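Local atomic coordinates of beta-lactamase (Sebaldella termitidis, PDB entry 6N1N), a protein that probably hydrolyses beta-lactam antibiotics to substituted beta-amino acids as a class D serine beta-lactamase. Residues N19-S24 with V218-A223; N199-V204 with Y230-R235; V10-I15 with I34-N39. One frame throughout, in Å; residues are numbered along the deposited sequence.

Contact 1 (N19-S24 with V218-A223); sequences NKITGS and VRIINA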
loop_
_atom_site.group_PDB
_atom_site.type_symbol
_atom_site.label_atom_id
_atom_site.label_comp_id
_atom_site.label_asym_id
_atom_site.label_seq_id
_atom_site.Cartn_x
_atom_site.Cartn_y
_atom_site.Cartn_z
ATOM N N ASN A 19 1.326 15.571 16.167
ATOM C CA ASN A 19 0.002 15.313 15.621
ATOM C C ASN A 19 -0.807 14.362 16.492
ATOM O O ASN A 19 -1.854 13.879 16.053
ATOM C CB ASN A 19 0.133 14.786 14.195
ATOM C CG ASN A 19 0.486 15.894 13.205
ATOM O OD1 ASN A 19 -0.389 16.646 12.765
ATOM N ND2 ASN A 19 1.774 16.025 12.887
ATOM N N LYS A 20 -0.362 14.117 17.725
ATOM C CA LYS A 20 -1.072 13.275 18.684
ATOM C C LYS A 20 -1.466 11.934 18.072
ATOM O O LYS A 20 -2.592 11.444 18.228
ATOM C CB LYS A 20 -2.276 14.013 19.255
ATOM C CG LYS A 20 -1.871 15.215 20.095
ATOM C CD LYS A 20 -3.081 15.963 20.636
ATOM C CE LYS A 20 -2.625 17.162 21.448
ATOM N NZ LYS A 20 -3.771 18.001 21.853
ATOM N N ILE A 21 -0.489 11.297 17.433
ATOM C CA ILE A 21 -0.675 9.985 16.834
ATOM C C ILE A 21 0.476 9.084 17.233
ATOM O O ILE A 21 1.586 9.535 17.532
ATOM C CB ILE A 21 -0.760 10.068 15.297
ATOM C CG1 ILE A 21 0.385 10.952 14.787
ATOM C CG2 ILE A 21 -2.120 10.579 14.892
ATOM C CD1 ILE A 21 0.522 10.946 13.294
ATOM N N THR A 22 0.199 7.795 17.247
ATOM C CA THR A 22 1.252 6.816 17.336
ATOM C C THR A 22 1.328 6.112 15.988
ATOM O O THR A 22 0.770 6.593 14.987
ATOM C CB THR A 22 1.000 5.886 18.534
ATOM O OG1 THR A 22 -0.223 5.150 18.390
ATOM C CG2 THR A 22 0.941 6.731 19.806
ATOM N N GLY A 23 1.982 4.968 15.964
ATOM C CA GLY A 23 2.393 4.371 14.710
ATOM C C GLY A 23 3.780 4.859 14.351
ATOM O O GLY A 23 4.517 5.380 15.195
ATOM N N SER A 24 4.120 4.725 13.075
ATOM C CA SER A 24 5.503 4.967 12.700
ATOM C C SER A 24 5.629 5.160 11.205
ATOM O O SER A 24 4.723 4.846 10.414
ATOM C CB SER A 24 6.388 3.809 13.142
ATOM O OG SER A 24 5.960 2.616 12.530
ATOM N N VAL A 218 4.247 4.075 5.946
ATOM C CA VAL A 218 3.765 4.935 7.007
ATOM C C VAL A 218 2.494 4.298 7.536
ATOM O O VAL A 218 1.629 3.871 6.762
ATOM C CB VAL A 218 3.492 6.354 6.475
ATOM C CG1 VAL A 218 2.672 7.160 7.482
ATOM C CG2 VAL A 218 4.766 7.056 6.151
ATOM N N ARG A 219 2.389 4.180 8.847
ATOM C CA ARG A 219 1.184 3.604 9.420
ATOM C C ARG A 219 0.852 4.361 10.690
ATOM O O ARG A 219 1.528 4.217 11.721
ATOM C CB ARG A 219 1.322 2.115 9.683
ATOM C CG ARG A 219 -0.011 1.516 10.047
ATOM C CD ARG A 219 0.063 0.042 10.318
ATOM N NE ARG A 219 0.972 -0.308 11.405
ATOM C CZ ARG A 219 1.416 -1.544 11.631
ATOM N NH1 ARG A 219 1.046 -2.575 10.850
ATOM N NH2 ARG A 219 2.249 -1.744 12.641
ATOM N N ILE A 220 -0.218 5.120 10.607
ATOM C CA ILE A 220 -0.700 5.963 11.680
ATOM C C ILE A 220 -1.689 5.170 12.504
ATOM O O ILE A 220 -2.569 4.489 11.953
ATOM C CB ILE A 220 -1.366 7.223 11.102
ATOM C CG1 ILE A 220 -0.309 8.045 10.358
ATOM C CG2 ILE A 220 -2.086 8.029 12.180
ATOM C CD1 ILE A 220 -0.904 9.096 9.464
ATOM N N ILE A 221 -1.541 5.250 13.821
ATOM C CA ILE A 221 -2.509 4.708 14.758
ATOM C C ILE A 221 -3.183 5.895 15.422
ATOM O O ILE A 221 -2.508 6.785 15.943
ATOM C CB ILE A 221 -1.855 3.797 15.811
ATOM C CG1 ILE A 221 -1.028 2.704 15.144
ATOM C CG2 ILE A 221 -2.924 3.229 16.747
ATOM C CD1 ILE A 221 -1.823 1.788 14.242
ATOM N N ASN A 222 -4.500 5.921 15.376
ATOM C CA ASN A 222 -5.250 7.049 15.888
ATOM C C ASN A 222 -6.431 6.515 16.667
ATOM O O ASN A 222 -7.239 5.759 16.124
ATOM C CB ASN A 222 -5.729 7.944 14.757
ATOM C CG ASN A 222 -6.658 9.000 15.237
ATOM O OD1 ASN A 222 -6.372 9.691 16.235
ATOM N ND2 ASN A 222 -7.790 9.140 14.562
ATOM N N ALA A 223 -6.530 6.923 17.929
ATOM C CA ALA A 223 -7.684 6.612 18.754
ATOM C C ALA A 223 -8.770 7.681 18.694
ATOM O O ALA A 223 -9.903 7.410 19.109
ATOM C CB ALA A 223 -7.239 6.419 20.204
HETATM O O HOH W 1 -4.059 8.560 19.022
#

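Contact 2 (N199-V204 with Y230-R235); sequences NIIWYV and YLLDFR. With SO4 (sulfate ion), chain C.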
loop_
_atom_site.group_PDB
_atom_site.type_symbol
_atom_site.label_atom_id
_atom_site.label_comp_id
_atom_site.label_asym_id
_atom_site.label_seq_id
_atom_site.Cartn_x
_atom_site.Cartn_y
_atom_site.Cartn_z
ATOM N N ASN A 199 -7.878 3.262 14.990
ATOM C CA ASN A 199 -7.914 3.485 13.549
ATOM C C ASN A 199 -6.506 3.345 12.978
ATOM O O ASN A 199 -5.547 3.868 13.541
ATOM C CB ASN A 199 -8.452 4.874 13.234
ATOM C CG ASN A 199 -9.883 5.065 13.713
ATOM O OD1 ASN A 199 -10.738 4.248 13.449
ATOM N ND2 ASN A 199 -10.134 6.161 14.412
ATOM N N ILE A 200 -6.407 2.644 11.854
ATOM C CA ILE A 200 -5.154 2.289 11.209
ATOM C C ILE A 200 -5.132 2.988 9.845
ATOM O O ILE A 200 -5.993 2.728 9.003
ATOM C CB ILE A 200 -5.012 0.765 11.030
ATOM C CG1 ILE A 200 -5.329 -0.010 12.316
ATOM C CG2 ILE A 200 -3.618 0.421 10.455
ATOM C CD1 ILE A 200 -4.500 0.345 13.464
ATOM N N ILE A 201 -4.144 3.853 9.628
ATOM C CA ILE A 201 -4.053 4.624 8.400
ATOM C C ILE A 201 -2.678 4.384 7.789
ATOM O O ILE A 201 -1.660 4.819 8.341
ATOM C CB ILE A 201 -4.309 6.124 8.638
ATOM C CG1 ILE A 201 -5.718 6.299 9.261
ATOM C CG2 ILE A 201 -4.146 6.891 7.357
ATOM C CD1 ILE A 201 -6.008 7.726 9.724
ATOM N N TRP A 202 -2.662 3.721 6.633
ATOM C CA TRP A 202 -1.463 3.415 5.884
ATOM C C TRP A 202 -1.228 4.394 4.731
ATOM O O TRP A 202 -2.151 4.855 4.073
ATOM C CB TRP A 202 -1.562 2.050 5.221
ATOM C CG TRP A 202 -1.668 0.802 6.007
ATOM C CD1 TRP A 202 -2.808 0.135 6.356
ATOM C CD2 TRP A 202 -0.584 -0.042 6.368
ATOM N NE1 TRP A 202 -2.483 -1.052 6.978
ATOM C CE2 TRP A 202 -1.120 -1.184 6.979
ATOM C CE3 TRP A 202 0.797 0.073 6.255
ATOM C CZ2 TRP A 202 -0.313 -2.193 7.495
ATOM C CZ3 TRP A 202 1.584 -0.922 6.765
ATOM C CH2 TRP A 202 1.032 -2.053 7.349
ATOM N N TYR A 203 0.050 4.579 4.421
ATOM C CA TYR A 203 0.495 5.058 3.115
ATOM C C TYR A 203 1.798 4.311 2.816
ATOM O O TYR A 203 2.789 4.450 3.554
ATOM C CB TYR A 203 0.667 6.580 3.127
ATOM C CG TYR A 203 0.869 7.187 1.761
ATOM C CD1 TYR A 203 -0.036 6.961 0.732
ATOM C CD2 TYR A 203 1.969 7.979 1.499
ATOM C CE1 TYR A 203 0.168 7.505 -0.529
ATOM C CE2 TYR A 203 2.146 8.557 0.247
ATOM C CZ TYR A 203 1.265 8.307 -0.750
ATOM O OH TYR A 203 1.491 8.870 -1.985
ATOM N N VAL A 204 1.790 3.490 1.756
ATOM C CA VAL A 204 2.941 2.639 1.447
ATOM C C VAL A 204 3.278 2.793 -0.027
ATOM O O VAL A 204 2.439 3.190 -0.838
ATOM C CB VAL A 204 2.679 1.154 1.792
ATOM C CG1 VAL A 204 2.176 0.992 3.242
ATOM C CG2 VAL A 204 1.719 0.503 0.778
ATOM N N TYR A 230 -9.044 14.389 9.374
ATOM C CA TYR A 230 -7.843 15.169 9.100
ATOM C C TYR A 230 -6.663 14.265 8.770
ATOM O O TYR A 230 -5.912 14.508 7.810
ATOM C CB TYR A 230 -7.505 16.043 10.296
ATOM C CG TYR A 230 -6.207 16.761 10.097
ATOM C CD1 TYR A 230 -6.137 17.849 9.246
ATOM C CD2 TYR A 230 -5.054 16.331 10.719
ATOM C CE1 TYR A 230 -4.974 18.508 9.051
ATOM C CE2 TYR A 230 -3.848 16.989 10.516
ATOM C CZ TYR A 230 -3.830 18.081 9.677
ATOM O OH TYR A 230 -2.672 18.789 9.423
ATOM N N LEU A 231 -6.468 13.212 9.568
ATOM C CA LEU A 231 -5.326 12.338 9.341
ATOM C C LEU A 231 -5.413 11.621 8.003
ATOM O O LEU A 231 -4.377 11.388 7.358
ATOM C CB LEU A 231 -5.242 11.351 10.503
ATOM C CG LEU A 231 -4.859 12.049 11.802
ATOM C CD1 LEU A 231 -5.071 11.092 12.966
ATOM C CD2 LEU A 231 -3.394 12.530 11.763
ATOM N N LEU A 232 -6.621 11.261 7.562
ATOM C CA LEU A 232 -6.776 10.716 6.216
ATOM C C LEU A 232 -6.322 11.730 5.167
ATOM O O LEU A 232 -5.745 11.350 4.146
ATOM C CB LEU A 232 -8.232 10.298 5.967
ATOM C CG LEU A 232 -8.757 9.120 6.787
ATOM C CD1 LEU A 232 -10.235 8.842 6.471
ATOM C CD2 LEU A 232 -7.950 7.850 6.581
ATOM N N ASP A 233 -6.596 13.025 5.397
ATOM C CA ASP A 233 -6.154 14.074 4.484
ATOM C C ASP A 233 -4.665 14.373 4.614
ATOM O O ASP A 233 -4.078 14.932 3.674
ATOM C CB ASP A 233 -6.932 15.379 4.725
ATOM C CG ASP A 233 -8.364 15.344 4.176
ATOM O OD1 ASP A 233 -8.694 14.439 3.377
ATOM O OD2 ASP A 233 -9.150 16.256 4.545
ATOM N N PHE A 234 -4.054 14.001 5.747
ATOM C CA PHE A 234 -2.690 14.389 6.099
ATOM C C PHE A 234 -1.661 13.302 5.816
ATOM O O PHE A 234 -0.471 13.610 5.746
ATOM C CB PHE A 234 -2.642 14.783 7.594
ATOM C CG PHE A 234 -1.299 15.254 8.087
ATOM C CD1 PHE A 234 -0.666 16.326 7.501
ATOM C CD2 PHE A 234 -0.676 14.619 9.156
ATOM C CE1 PHE A 234 0.569 16.761 7.953
ATOM C CE2 PHE A 234 0.563 15.046 9.615
ATOM C CZ PHE A 234 1.176 16.122 9.031
ATOM N N ARG A 235 -2.074 12.045 5.616
ATOM C CA ARG A 235 -1.105 10.953 5.605
ATOM C C ARG A 235 -0.055 11.110 4.510
ATOM O O ARG A 235 1.121 10.795 4.730
ATOM C CB ARG A 235 -1.813 9.604 5.466
ATOM C CG ARG A 235 -2.612 9.419 4.202
ATOM C CD ARG A 235 -3.609 8.313 4.409
ATOM N NE ARG A 235 -4.821 8.469 3.624
ATOM C CZ ARG A 235 -5.727 7.508 3.469
ATOM N NH1 ARG A 235 -5.535 6.318 4.027
ATOM N NH2 ARG A 235 -6.809 7.728 2.737
HETATM S S SO4 C . -8.231 4.554 1.053
HETATM O O1 SO4 C . -9.359 5.489 1.065
HETATM O O2 SO4 C . -8.706 3.174 0.754
HETATM O O3 SO4 C . -7.304 4.934 -0.008
HETATM O O4 SO4 C . -7.580 4.622 2.364
#

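Contact 3 (V10-I15 with I34-N39); sequences VNLQKI and IWIYSN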
loop_
_atom_site.group_PDB
_atom_site.type_symbol
_atom_site.label_atom_id
_atom_site.label_comp_id
_atom_site.label_asym_id
_atom_site.label_seq_id
_atom_site.Cartn_x
_atom_site.Cartn_y
_atom_site.Cartn_z
ATOM N N VAL A 10 14.672 10.814 15.457
ATOM C CA VAL A 10 14.145 11.604 16.567
ATOM C C VAL A 10 13.288 12.751 16.031
ATOM O O VAL A 10 12.241 13.081 16.599
ATOM C CB VAL A 10 15.281 12.138 17.465
ATOM C CG1 VAL A 10 14.769 13.248 18.378
ATOM C CG2 VAL A 10 15.885 10.999 18.293
ATOM N N ASN A 11 13.742 13.379 14.944
ATOM C CA ASN A 11 12.891 14.351 14.278
ATOM C C ASN A 11 11.711 13.669 13.614
ATOM O O ASN A 11 10.657 14.293 13.439
ATOM C CB ASN A 11 13.675 15.150 13.243
ATOM C CG ASN A 11 14.664 16.097 13.873
ATOM O OD1 ASN A 11 15.048 15.936 15.032
ATOM N ND2 ASN A 11 15.085 17.095 13.112
ATOM N N LEU A 12 11.855 12.391 13.243
ATOM C CA LEU A 12 10.715 11.711 12.647
ATOM C C LEU A 12 9.642 11.436 13.693
ATOM O O LEU A 12 8.446 11.624 13.429
ATOM C CB LEU A 12 11.148 10.423 11.965
ATOM C CG LEU A 12 12.047 10.586 10.724
ATOM C CD1 LEU A 12 12.242 9.252 10.066
ATOM C CD2 LEU A 12 11.474 11.603 9.736
ATOM N N GLN A 13 10.039 10.959 14.872
ATOM C CA GLN A 13 9.056 10.752 15.929
ATOM C C GLN A 13 8.342 12.042 16.299
ATOM O O GLN A 13 7.164 12.016 16.674
ATOM C CB GLN A 13 9.715 10.165 17.172
ATOM C CG GLN A 13 8.709 9.878 18.282
ATOM C CD GLN A 13 7.730 8.801 17.886
ATOM O OE1 GLN A 13 8.117 7.790 17.306
ATOM N NE2 GLN A 13 6.453 9.012 18.187
ATOM N N LYS A 14 9.036 13.175 16.225
ATOM C CA LYS A 14 8.414 14.454 16.544
ATOM C C LYS A 14 7.189 14.732 15.677
ATOM O O LYS A 14 6.247 15.377 16.145
ATOM C CB LYS A 14 9.457 15.566 16.395
ATOM C CG LYS A 14 8.922 16.992 16.488
ATOM C CD LYS A 14 9.909 18.005 15.880
ATOM C CE LYS A 14 10.074 17.818 14.359
ATOM N NZ LYS A 14 11.099 18.725 13.754
ATOM N N ILE A 15 7.174 14.277 14.420
ATOM C CA ILE A 15 6.015 14.548 13.575
ATOM C C ILE A 15 4.802 13.814 14.115
ATOM O O ILE A 15 3.674 14.328 14.092
ATOM C CB ILE A 15 6.286 14.146 12.110
ATOM C CG1 ILE A 15 7.492 14.894 11.545
ATOM C CG2 ILE A 15 5.030 14.401 11.264
ATOM C CD1 ILE A 15 8.054 14.251 10.275
ATOM N N ILE A 34 19.892 0.974 3.673
ATOM C CA ILE A 34 19.719 1.551 5.002
ATOM C C ILE A 34 18.246 1.534 5.387
ATOM O O ILE A 34 17.396 2.064 4.658
ATOM C CB ILE A 34 20.282 2.986 5.072
ATOM C CG1 ILE A 34 21.792 2.963 4.814
ATOM C CG2 ILE A 34 19.981 3.609 6.416
ATOM C CD1 ILE A 34 22.393 4.335 4.674
ATOM N N TRP A 35 17.961 0.943 6.561
ATOM C CA TRP A 35 16.642 1.013 7.179
ATOM C C TRP A 35 16.569 2.226 8.101
ATOM O O TRP A 35 17.430 2.409 8.969
ATOM C CB TRP A 35 16.348 -0.260 7.983
ATOM C CG TRP A 35 16.036 -1.456 7.139
ATOM C CD1 TRP A 35 16.930 -2.374 6.670
ATOM C CD2 TRP A 35 14.750 -1.869 6.650
ATOM N NE1 TRP A 35 16.292 -3.330 5.928
ATOM C CE2 TRP A 35 14.956 -3.040 5.884
ATOM C CE3 TRP A 35 13.451 -1.371 6.786
ATOM C CZ2 TRP A 35 13.911 -3.727 5.289
ATOM C CZ3 TRP A 35 12.422 -2.046 6.178
ATOM C CH2 TRP A 35 12.648 -3.214 5.441
ATOM N N ILE A 36 15.529 3.033 7.918
ATOM C CA ILE A 36 15.257 4.212 8.736
ATOM C C ILE A 36 13.940 3.990 9.471
ATOM O O ILE A 36 12.893 3.816 8.826
ATOM C CB ILE A 36 15.159 5.477 7.876
ATOM C CG1 ILE A 36 16.428 5.689 7.058
ATOM C CG2 ILE A 36 14.920 6.693 8.732
ATOM C CD1 ILE A 36 16.178 6.467 5.792
ATOM N N TYR A 37 13.981 4.053 10.806
ATOM C CA TYR A 37 12.801 3.836 11.625
ATOM C C TYR A 37 12.496 5.037 12.509
ATOM O O TYR A 37 13.393 5.567 13.168
ATOM C CB TYR A 37 12.952 2.647 12.562
ATOM C CG TYR A 37 13.292 1.330 11.932
ATOM C CD1 TYR A 37 12.304 0.559 11.356
ATOM C CD2 TYR A 37 14.594 0.825 11.982
ATOM C CE1 TYR A 37 12.602 -0.671 10.808
ATOM C CE2 TYR A 37 14.900 -0.408 11.432
ATOM C CZ TYR A 37 13.892 -1.141 10.848
ATOM O OH TYR A 37 14.171 -2.378 10.324
ATOM N N SER A 38 11.222 5.444 12.573
ATOM C CA SER A 38 10.827 6.313 13.683
ATOM C C SER A 38 10.590 5.495 14.944
ATOM O O SER A 38 10.773 5.995 16.060
ATOM C CB SER A 38 9.581 7.134 13.336
ATOM O OG SER A 38 8.411 6.343 13.147
ATOM N N ASN A 39 10.207 4.226 14.781
ATOM C CA ASN A 39 10.011 3.340 15.924
ATOM C C ASN A 39 10.171 1.910 15.412
ATOM O O ASN A 39 9.234 1.341 14.834
ATOM C CB ASN A 39 8.661 3.536 16.573
ATOM C CG ASN A 39 8.522 2.706 17.836
ATOM O OD1 ASN A 39 8.293 1.503 17.771
ATOM N ND2 ASN A 39 8.685 3.345 18.982
HETATM O O HOH W 2 7.136 6.450 15.456
HETATM O O HOH W 3 9.849 6.191 18.708
#

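Contact 1 (N19-S24 with V218-A223)
The flat groups where Thr22 and Ile221 meet are their peptide carbonyls, and the two are approached differently. Thr22 N reaches Ile221 O at 3.2 Å within the plane of that carbonyl. Ile221 N comes to Thr22 O at 2.9 Å from above, 54° out of the plane. Together the two bonds form a hydrogen-bonded pair of the antiparallel central sheet of the serine beta-lactamase fold, where strand 22-29, near the N-terminus, lies beside strand 212-222, close to the C-terminal helix. A second hydrogen-bonded pair follows two residues on, with Ser24 N to Arg219 O at 3.0 Å and Arg219 N to Ser24 O at 2.9 Å.

Between them, Gly23, whose phi is positive (91°), faces Ile220 in a non-hydrogen-bonded pair. The backbones close in here, and Ile221 CG1 rests 3.8 Å from Gly23 CA. Thr22, Ser24, Arg219 and Ile221 share one face of the sheet. On it Thr22 OG1, turned between its own N and carbonyl carbon (chi1 62°), lies against the beta-branch of Ile221, 3.3 Å from Ile221 CB. The polar ends of its neighbours leave the pair: Ser24 OG bonds to Asp42, and Arg219 NH2 to the carbonyl of Ile45.

On the face toward helix 228-245, the side chains of Ile21 and Ile220 cross obliquely, their CG2 methyls 3.7 Å apart, and Ile21 also touches Leu231 of that helix. Ile21 comes straight after Lys20, the C-prime residue of the Schellman motif ending helix 11-18, so the chain passes from the end of the helix into a strand of the sheet within two residues. At the glycine, the CA-H of Gly23 points to Arg219 O, with Gly23 CA and Arg219 O 3.1 Å apart.

Contact 2 (N199-V204 with Y230-R235)
Ile201 and Arg235 carry this contact, crossing at about a right angle, with the CG2 methyl of Ile201 pressed to 3.3 Å from Arg235 CD. The two branches of the isoleucine divide the work. CG2 lies against the aliphatic part of the arginine, while the longer arm runs toward the preceding turn of the helix, where Ile201 CD1 meets Leu231 CB at 3.8 Å and Leu232 CD2 at 3.7 Å.

Arg235 leaves the helix with CG between its backbone N and carbonyl carbon (chi1 61°) and then runs extended from CG to NE, which carries it across Ile201 and past the carbonyl of Trp202. Its NE makes a weak bond back to Leu232 O at 3.1 Å, and Leu232 CD2 sits over one face of the guanidinium, offset toward its rim.

The setting is the C-terminal helix 228-245 of the serine beta-lactamase fold, laid on the central sheet; its segment runs at 13° to that of strand 198-209, with axes 9.0 Å apart. Tyr203, also directed toward the helix, makes a looser contact: Tyr203 CD2 is 4.4 Å from Arg235 O, which is hydrogen-bonded to Thr239. The Tyr203 ring also meets that of Phe216.

The guanidinium looks into the active site, its edge turned to a sulfate probably taken from the crystallisation liquor. Arg235 NH1 and NH2 both donate to sulfate O4, at 3.1 and 3.2 Å respectively. Thr190, in the Lys-Thr-Gly motif of strand 184-195, and Ser51, the predicted acyl-ester nucleophile, hydrogen-bond the same ion, an arrangement consistent with Arg235 receiving a substrate carboxylate, as in class D relatives. Trp202, on the other face of the strand, sends its NE1 to the carbonyl of Leu48.

Contact 3 (V10-I15 with I34-N39)
Gln13 sets out with CG opposite its backbone N (chi1 -178°) and bends at the next bond (chi2 65°), a course that swings its amide toward Ser38; the Ser38 hydroxyl is tucked between its own N and carbonyl carbon (chi1 65°). Gln13 OE1 and Ser38 O, two acceptors, stand 3.4 Å apart, and water supplies the protons between them. One water donates to both, lying 2.7 Å from Gln13 OE1 and 2.8 Å from Ser38 O, and accepts from Asn39 ND2 at 3.1 Å. A second donates to Gln13 OE1 over a short 2.5 Å and takes a bond from Ser38 OG at 2.6 Å. The glutamine oxygen is thus gripped by two waters, while its NE2 is bound to Asp17 one turn further along the helix.

The contact joins the N-terminal helix 11-18 to the end of strand 34-37, which forms an antiparallel pair with strand 22-29 in the central sheet of the serine beta-lactamase fold. Ser38 OG, a donor to the water, accepts from Val25 N on that neighbouring strand, and Asn39 OD1 accepts from Asp42 N, so both residues receiving the helix are tied down on their own side.

Beside the two waters the contact is apolar. Leu12 is directed at the strand, and its CB meets Ser38 CB at 3.9 Å. Further out, Leu12 CD1 lies 3.9 Å from Ile36 CG2, the two side chains crossing at about a right angle. Val25 and, on helix 228-245, Ala242 and Glu245 also touch Leu12, which wedges between the sheet and the C-terminal helix.

Overall arrangement
All three contacts belong to one central sheet and the terminal helices laid on it. Strands 34-37, 22-29, 212-222 and 198-209 follow one another across the sheet. Contact 1 joins the middle two, contact 2 packs helix 228-245 on the last, and contact 3 sets helix 11-18 against the first. Centres of contacts 1 and 2 lie about 8 Å apart, contacts 1 and 3 about 13 Å, and contacts 2 and 3 about 17 Å. Along the chain the segments of contact 1 alternate with those of each other contact, whereas contact 3 closes before contact 2 opens. Parts from near both chain ends thus come together, and contact 2 alone of the three reaches the sulfate-occupied active site.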